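Local coordinates for protein beta-N-acetylglucosaminidase (PDB 3WO8) that probably hydrolyses terminal non-reducing N-acetyl-D-hexosamine residues from N-acetyl-beta-D-hexosaminides, as a dimeric family 3 glycoside hydrolase, at residues N120-P125 against G164-C169; K214-T219 against D250-S255; F438-P443 against V455-T460. One frame throughout, in Å; residues are numbered along the deposited sequence.

Interaction 1 of 3, residues N120-P125 against G164-C169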
# COMPACT_ATOMS: atom_id res chain seq x y z
N ASN B 120 -15.97 1.86 0.72
CA ASN B 120 -17.05 0.94 1.06
C ASN B 120 -17.71 0.33 -0.17
O ASN B 120 -18.74 -0.29 -0.07
CB ASN B 120 -18.03 1.65 1.98
CG ASN B 120 -18.76 2.79 1.29
OD1 ASN B 120 -18.62 3.04 0.09
ND2 ASN B 120 -19.55 3.50 2.06
N MET B 121 -17.08 0.48 -1.33
CA MET B 121 -17.57 -0.06 -2.56
C MET B 121 -16.40 -0.17 -3.50
O MET B 121 -15.41 0.57 -3.32
CB MET B 121 -18.57 0.93 -3.16
CG MET B 121 -19.10 0.56 -4.56
SD MET B 121 -20.54 1.54 -5.10
CE MET B 121 -21.58 1.30 -3.71
N VAL B 122 -16.51 -1.06 -4.49
CA VAL B 122 -15.51 -1.12 -5.56
C VAL B 122 -16.14 -1.41 -6.90
O VAL B 122 -17.06 -2.20 -7.01
CB VAL B 122 -14.41 -2.19 -5.28
CG1 VAL B 122 -15.00 -3.57 -5.11
CG2 VAL B 122 -13.39 -2.22 -6.40
N PHE B 123 -15.59 -0.83 -7.94
CA PHE B 123 -16.09 -1.14 -9.25
C PHE B 123 -15.47 -2.40 -9.78
O PHE B 123 -14.87 -2.41 -10.80
CB PHE B 123 -15.99 0.06 -10.19
CG PHE B 123 -16.88 1.24 -9.77
CD1 PHE B 123 -18.17 1.03 -9.34
CD2 PHE B 123 -16.42 2.52 -9.78
CE1 PHE B 123 -18.98 2.08 -8.96
CE2 PHE B 123 -17.23 3.56 -9.41
CZ PHE B 123 -18.51 3.35 -8.99
N ALA B 124 -15.71 -3.50 -9.11
CA ALA B 124 -15.35 -4.78 -9.68
C ALA B 124 -16.33 -5.81 -9.13
O ALA B 124 -17.03 -5.49 -8.17
CB ALA B 124 -13.92 -5.11 -9.29
N PRO B 125 -16.42 -7.00 -9.72
CA PRO B 125 -15.63 -7.50 -10.83
C PRO B 125 -16.21 -7.26 -12.19
O PRO B 125 -17.39 -6.98 -12.36
CB PRO B 125 -15.57 -9.02 -10.59
CG PRO B 125 -16.79 -9.34 -9.80
CD PRO B 125 -17.20 -8.05 -9.07
N GLY B 164 -15.08 -8.93 3.08
CA GLY B 164 -14.04 -7.94 3.47
C GLY B 164 -14.57 -6.58 3.92
O GLY B 164 -13.93 -5.86 4.71
N GLY B 165 -15.73 -6.19 3.42
CA GLY B 165 -16.30 -4.92 3.85
C GLY B 165 -16.70 -3.98 2.75
O GLY B 165 -17.11 -2.86 3.05
N VAL B 166 -16.62 -4.40 1.50
CA VAL B 166 -17.05 -3.53 0.42
C VAL B 166 -18.11 -4.16 -0.47
O VAL B 166 -18.08 -5.35 -0.77
CB VAL B 166 -15.86 -3.02 -0.44
CG1 VAL B 166 -14.81 -2.38 0.45
CG2 VAL B 166 -15.25 -4.15 -1.27
N ILE B 167 -19.01 -3.29 -0.93
CA ILE B 167 -20.04 -3.67 -1.86
C ILE B 167 -19.42 -3.63 -3.23
O ILE B 167 -18.85 -2.59 -3.63
CB ILE B 167 -21.19 -2.68 -1.86
CG1 ILE B 167 -21.75 -2.52 -0.45
CG2 ILE B 167 -22.30 -3.16 -2.79
CD1 ILE B 167 -22.50 -1.22 -0.27
N PRO B 168 -19.52 -4.74 -3.97
CA PRO B 168 -18.96 -4.76 -5.29
C PRO B 168 -19.94 -4.27 -6.28
O PRO B 168 -21.12 -4.11 -6.00
CB PRO B 168 -18.69 -6.23 -5.55
CG PRO B 168 -19.79 -6.91 -4.79
CD PRO B 168 -20.08 -6.03 -3.58
N CYS B 169 -19.42 -4.08 -7.48
CA CYS B 169 -20.19 -3.67 -8.62
C CYS B 169 -19.85 -4.52 -9.85
O CYS B 169 -18.81 -4.35 -10.45
CB CYS B 169 -19.89 -2.22 -8.89
SG CYS B 169 -20.98 -1.61 -10.18

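Interaction 2 of 3, residues K214-T219 against D250-S255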
# COMPACT_ATOMS: atom_id res chain seq x y z
N LYS B 214 -26.80 -8.23 -2.21
CA LYS B 214 -26.08 -7.05 -1.69
C LYS B 214 -25.08 -6.39 -2.67
O LYS B 214 -24.53 -5.32 -2.42
CB LYS B 214 -25.42 -7.37 -0.34
CG LYS B 214 -26.44 -7.50 0.78
CD LYS B 214 -25.84 -7.69 2.16
CE LYS B 214 -25.48 -6.37 2.81
NZ LYS B 214 -25.20 -6.48 4.27
N VAL B 215 -24.90 -7.03 -3.81
CA VAL B 215 -24.23 -6.47 -4.99
C VAL B 215 -24.85 -5.21 -5.67
O VAL B 215 -26.06 -4.96 -5.58
CB VAL B 215 -24.17 -7.60 -6.03
CG1 VAL B 215 -23.83 -7.10 -7.41
CG2 VAL B 215 -23.20 -8.69 -5.57
N THR B 216 -24.01 -4.43 -6.37
CA THR B 216 -24.49 -3.46 -7.36
C THR B 216 -24.10 -3.83 -8.79
O THR B 216 -23.20 -4.65 -9.02
CB THR B 216 -23.99 -2.04 -7.14
OG1 THR B 216 -22.73 -1.88 -7.78
CG2 THR B 216 -23.87 -1.72 -5.68
N VAL B 217 -24.79 -3.22 -9.75
CA VAL B 217 -24.63 -3.50 -11.18
C VAL B 217 -24.35 -2.25 -12.01
O VAL B 217 -25.06 -1.24 -11.91
CB VAL B 217 -25.88 -4.16 -11.78
CG1 VAL B 217 -25.65 -4.48 -13.24
CG2 VAL B 217 -26.21 -5.44 -11.04
N MET B 218 -23.32 -2.30 -12.84
CA MET B 218 -23.04 -1.20 -13.71
C MET B 218 -23.43 -1.60 -15.12
O MET B 218 -23.23 -2.72 -15.62
CB MET B 218 -21.57 -0.77 -13.66
CG MET B 218 -21.19 0.35 -14.61
SD MET B 218 -19.41 0.72 -14.68
CE MET B 218 -19.31 1.78 -13.24
N THR B 219 -23.96 -0.61 -15.78
CA THR B 219 -24.58 -0.76 -17.05
C THR B 219 -23.53 -0.64 -18.17
O THR B 219 -22.51 0.05 -18.01
CB THR B 219 -25.66 0.32 -17.07
OG1 THR B 219 -26.84 -0.20 -17.63
CG2 THR B 219 -25.17 1.55 -17.77
N ASP B 250 -33.59 -6.08 -7.83
CA ASP B 250 -34.19 -4.79 -7.42
C ASP B 250 -33.24 -3.89 -6.65
O ASP B 250 -33.66 -2.90 -6.04
CB ASP B 250 -35.47 -5.00 -6.61
CG ASP B 250 -35.22 -5.65 -5.28
OD1 ASP B 250 -34.20 -6.36 -5.17
OD2 ASP B 250 -36.05 -5.48 -4.36
N GLY B 251 -31.95 -4.22 -6.72
CA GLY B 251 -30.89 -3.45 -6.06
C GLY B 251 -30.35 -2.32 -6.92
O GLY B 251 -31.00 -1.89 -7.83
N LEU B 252 -29.13 -1.90 -6.63
CA LEU B 252 -28.52 -0.69 -7.20
C LEU B 252 -28.03 -0.85 -8.63
O LEU B 252 -27.28 -1.75 -8.96
CB LEU B 252 -27.35 -0.25 -6.34
CG LEU B 252 -26.98 1.21 -6.38
CD1 LEU B 252 -28.16 2.09 -6.04
CD2 LEU B 252 -25.88 1.47 -5.36
N VAL B 253 -28.54 -0.00 -9.50
CA VAL B 253 -28.10 0.03 -10.87
C VAL B 253 -27.44 1.37 -11.09
O VAL B 253 -28.02 2.47 -10.82
CB VAL B 253 -29.25 -0.18 -11.85
CG1 VAL B 253 -28.79 0.17 -13.25
CG2 VAL B 253 -29.71 -1.64 -11.80
N ILE B 254 -26.21 1.28 -11.58
CA ILE B 254 -25.43 2.47 -11.75
C ILE B 254 -25.04 2.54 -13.20
O ILE B 254 -24.81 1.51 -13.85
CB ILE B 254 -24.19 2.50 -10.83
CG1 ILE B 254 -23.59 3.90 -10.85
CG2 ILE B 254 -23.15 1.44 -11.25
CD1 ILE B 254 -22.36 4.06 -9.98
N SER B 255 -25.02 3.76 -13.71
CA SER B 255 -24.59 4.00 -15.09
C SER B 255 -23.07 3.88 -15.23
O SER B 255 -22.34 4.16 -14.27
CB SER B 255 -25.02 5.40 -15.52
OG SER B 255 -24.14 6.40 -15.04

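Interaction 3 of 3, residues F438-P443 against V455-T460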
# COMPACT_ATOMS: atom_id res chain seq x y z
N PHE B 438 8.76 26.50 10.54
CA PHE B 438 8.06 25.24 10.77
C PHE B 438 9.03 24.35 11.54
O PHE B 438 10.05 23.89 10.98
CB PHE B 438 7.65 24.58 9.47
CG PHE B 438 6.44 25.16 8.84
CD1 PHE B 438 6.48 26.38 8.26
CD2 PHE B 438 5.26 24.46 8.77
CE1 PHE B 438 5.37 26.93 7.64
CE2 PHE B 438 4.14 24.98 8.15
CZ PHE B 438 4.19 26.22 7.57
N VAL B 439 8.73 24.14 12.82
CA VAL B 439 9.51 23.21 13.64
C VAL B 439 8.92 21.83 13.36
O VAL B 439 7.81 21.46 13.80
CB VAL B 439 9.51 23.59 15.14
CG1 VAL B 439 10.18 22.51 15.98
CG2 VAL B 439 10.21 24.92 15.34
N LEU B 440 9.68 21.10 12.56
CA LEU B 440 9.20 19.86 11.95
C LEU B 440 9.40 18.64 12.80
O LEU B 440 8.60 17.70 12.73
CB LEU B 440 9.88 19.68 10.59
CG LEU B 440 9.03 19.95 9.33
CD1 LEU B 440 7.77 20.79 9.52
CD2 LEU B 440 9.91 20.54 8.25
N ARG B 441 10.42 18.68 13.66
CA ARG B 441 10.86 17.52 14.41
C ARG B 441 10.80 17.71 15.93
O ARG B 441 9.81 17.40 16.59
CB ARG B 441 12.24 17.08 13.92
CG ARG B 441 12.21 16.57 12.49
CD ARG B 441 13.57 16.16 12.02
NE ARG B 441 14.03 14.94 12.68
CZ ARG B 441 14.72 13.97 12.08
NH1 ARG B 441 15.02 14.06 10.78
NH2 ARG B 441 15.09 12.88 12.78
N ASN B 442 11.86 18.22 16.49
CA ASN B 442 11.95 18.31 17.93
C ASN B 442 11.35 19.59 18.43
O ASN B 442 11.87 20.66 18.17
CB ASN B 442 13.41 18.28 18.31
CG ASN B 442 13.63 18.00 19.79
OD1 ASN B 442 12.75 18.18 20.63
ND2 ASN B 442 14.83 17.55 20.11
N PRO B 443 10.26 19.50 19.19
CA PRO B 443 9.60 20.75 19.62
C PRO B 443 10.39 21.58 20.66
O PRO B 443 10.01 22.72 20.95
CB PRO B 443 8.24 20.26 20.18
CG PRO B 443 8.23 18.77 20.02
CD PRO B 443 9.64 18.33 19.81
N VAL B 455 5.22 27.25 13.54
CA VAL B 455 4.34 26.09 13.40
C VAL B 455 5.14 24.88 13.87
O VAL B 455 6.23 24.57 13.33
CB VAL B 455 3.80 25.91 11.99
CG1 VAL B 455 2.87 24.72 11.94
CG2 VAL B 455 3.04 27.12 11.55
N VAL B 456 4.60 24.26 14.92
CA VAL B 456 5.15 23.05 15.53
C VAL B 456 4.29 21.90 15.07
O VAL B 456 3.21 21.69 15.59
CB VAL B 456 5.14 23.13 17.08
CG1 VAL B 456 5.71 21.86 17.66
CG2 VAL B 456 5.99 24.32 17.58
N THR B 457 4.76 21.21 14.04
CA THR B 457 4.15 19.93 13.63
C THR B 457 4.86 18.92 14.50
O THR B 457 5.91 19.24 15.14
CB THR B 457 4.46 19.59 12.16
OG1 THR B 457 5.87 19.68 11.93
CG2 THR B 457 3.74 20.55 11.24
N ARG B 458 4.42 17.70 14.54
CA ARG B 458 5.39 16.77 15.16
C ARG B 458 5.78 15.66 14.20
O ARG B 458 5.83 14.51 14.56
CB ARG B 458 4.88 16.27 16.51
CG ARG B 458 5.14 17.26 17.62
CD ARG B 458 4.09 17.14 18.73
NE ARG B 458 4.50 17.98 19.85
CZ ARG B 458 3.95 19.14 20.19
NH1 ARG B 458 2.90 19.64 19.55
NH2 ARG B 458 4.47 19.81 21.21
N SER B 459 6.07 16.09 12.98
CA SER B 459 6.09 15.26 11.81
C SER B 459 6.71 16.06 10.67
O SER B 459 6.51 17.27 10.56
CB SER B 459 4.68 14.84 11.39
OG SER B 459 4.62 13.46 11.13
N THR B 460 7.48 15.36 9.85
CA THR B 460 7.86 15.81 8.54
C THR B 460 6.86 15.35 7.49
O THR B 460 6.97 15.75 6.34
CB THR B 460 9.19 15.20 8.15
OG1 THR B 460 9.09 13.78 8.22
CG2 THR B 460 10.29 15.69 9.13

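Interaction 1 of 3, residues N120-P125 against G164-C169
Ile167 O is held by two neighbouring residues: Val122 N donates a hydrogen bond to it over 2.9 Å, and Met121 CA approaches to 3.0 Å as a CA-H...O contact. Met121 CG, anti to the backbone N (chi1 175°), is swung against the same oxygen. The amide of the same isoleucine, Ile167 N, donates to Asn120 O, two residues before Val122, in an almost linear N-H...O bond (175°), although this donor stands well above the carbonyl plane. The two bonds define a parallel pairing of Met121 with Ile167. Beyond it the 120-125 chain kinks through an inverse gamma turn centred on Phe123, and the turn brings Ala124 O round to accept a bond of 2.9 Å from Cys169 N.

The side chains follow this bend. Cys169 CB meets the Phe123 ring at its edge, in plane, 3.7 Å from CD1, and SG lies obliquely beside the ring. Nearer the start of the pairing, Val122 CG1 and Val166 CG2 touch at 3.9 Å where the two side chains cross obliquely; Tyr161 of helix 147-164 touches both valines. That helix ends in a Schellman motif at Gly165, whose positive phi turns the chain into strand 167-173, so the contact closes a beta-alpha-beta crossover of the TIM barrel. The amide of Asn120 is engaged elsewhere, chiefly by Ile71 N of strand 70-72 and Phe69 O just before it.

As a worked case of how barrel strands cohere, the contact divides its labour. The three backbone bonds carry its polar part, while the side chains that touch across it are apolar or sulfur-bearing, and no charged side chain takes part.

Interaction 2 of 3, residues K214-T219 against D250-S255
Thr216 and Leu252 lie side by side and point the same way, the methyl CG2 of the threonine resting 3.8 Å from Leu252 CD2 and equally close to Leu252 CB. The hydroxyl of Thr216 is turned off this hydrocarbon surface and makes a weak bond to Pro168 O. Two residues on, and on the same face, Met218 CB meets Ile254 CG2 at 3.6 Å. The isoleucine presents this branch because CG1 takes the place anti to the backbone N (chi1 -168°), which puts CG2 between the backbone N and the carbonyl carbon, against the neighbouring strand. There it also packs on Val217 O. Thr219 uses its methyl as well, laying CG2 3.7 Å from Ser255 CA.

Beneath these side chains runs a regular parallel pairing of Val217 with Val253 and Met218 with Ile254. Val217 bonds through both its polar backbone atoms: its N reaches Leu252 O, and its O receives Ile254 N at 2.8 Å. Thr219 N then closes on Ile254 O, which Met218 CA also approaches. All three donors sit nearly along the C=O axis of their acceptors, and the short strand axes diverge by 32°, the splay of barrel staves.

Within the TIM barrel the pair has neighbours on both faces and along both edges. Met218 and Ile254 face Cys169 and Phe123, whereas Val217 and Val253 meet Phe249 and helix 236-247 on the other face. Helix 310-326 covers Thr216 and Leu252 at the start of the strands, strand 167-173 continues the sheet beyond 216-219, and Ser255 OG bonds to Leu285 N of strand 283-286.

Interaction 3 of 3, residues F438-P443 against V455-T460
Two parallel strands of the mixed sheet in the C-terminal domain meet here through Phe438 and Val455, and then loosen into loops that reach the second subunit. Val455 CB sits over one face of the Phe438 ring in a CH-pi contact, 4.1 Å from the centroid and displaced toward the rim near CD2. The two side chains lie alongside each other, and further aromatic contact comes from Phe414, stacked on the same phenylalanine. Were Phe438 cut back to an alanine, Val455 would probably face a gap and Phe414 would be left without its stacking partner.

Backbone bonds fix the register: Val439 N donates to Val455 O at 2.6 Å, and Thr457 N returns a weak bond to Val439 O. Thr457 OG1 stands between the backbone N and the carbonyl carbon (chi1 52°), which places its one proton within reach of both Val439 O and Ser459 O. Leu440 CD1 presses against this hydroxyl oxygen at 3.3 Å. Farther along, the Pro443 ring crosses the extended Arg458 side chain at about a right angle, CG 3.8 Å from NE, while Pro443 CB touches Val456 CG1 at 3.9 Å. Arg458 NH1 is bonded to Ala343 O.

At the loop end, Arg441 CG and Thr460 CG2 meet through their hydrocarbon parts, and the polar ends look elsewhere: Thr460 OG1 to Asp377, Arg441 NE in a salt bridge to Asp139 of the second subunit. Ser459 OG bonds to Pro90 O of that subunit. The chemistry thus passes from an apolar, aromatic core to polar loop ends, with Arg441 and Ser459 bonded across the dimer and Thr460 and Arg458 held within the chain.

How the interactions relate
Interactions 1 and 2 are two strand pairings of one TIM barrel, their centres 11 Å apart, separated by the pairing of strand 167-173, from the first, with strand 216-219, from the second. There Pro168 O and Thr216 N, 2.9 Å apart, probably form a hydrogen bond that joins them. Interaction 3 comes last along the chain, in the mixed sheet of the C-terminal domain, its centre about 38 Å from that of interaction 1 and 47 Å from that of interaction 2, touching neither. The same parallel pairing thus builds the barrel in one domain and, in the other, carries loops to the partner subunit of the dimer.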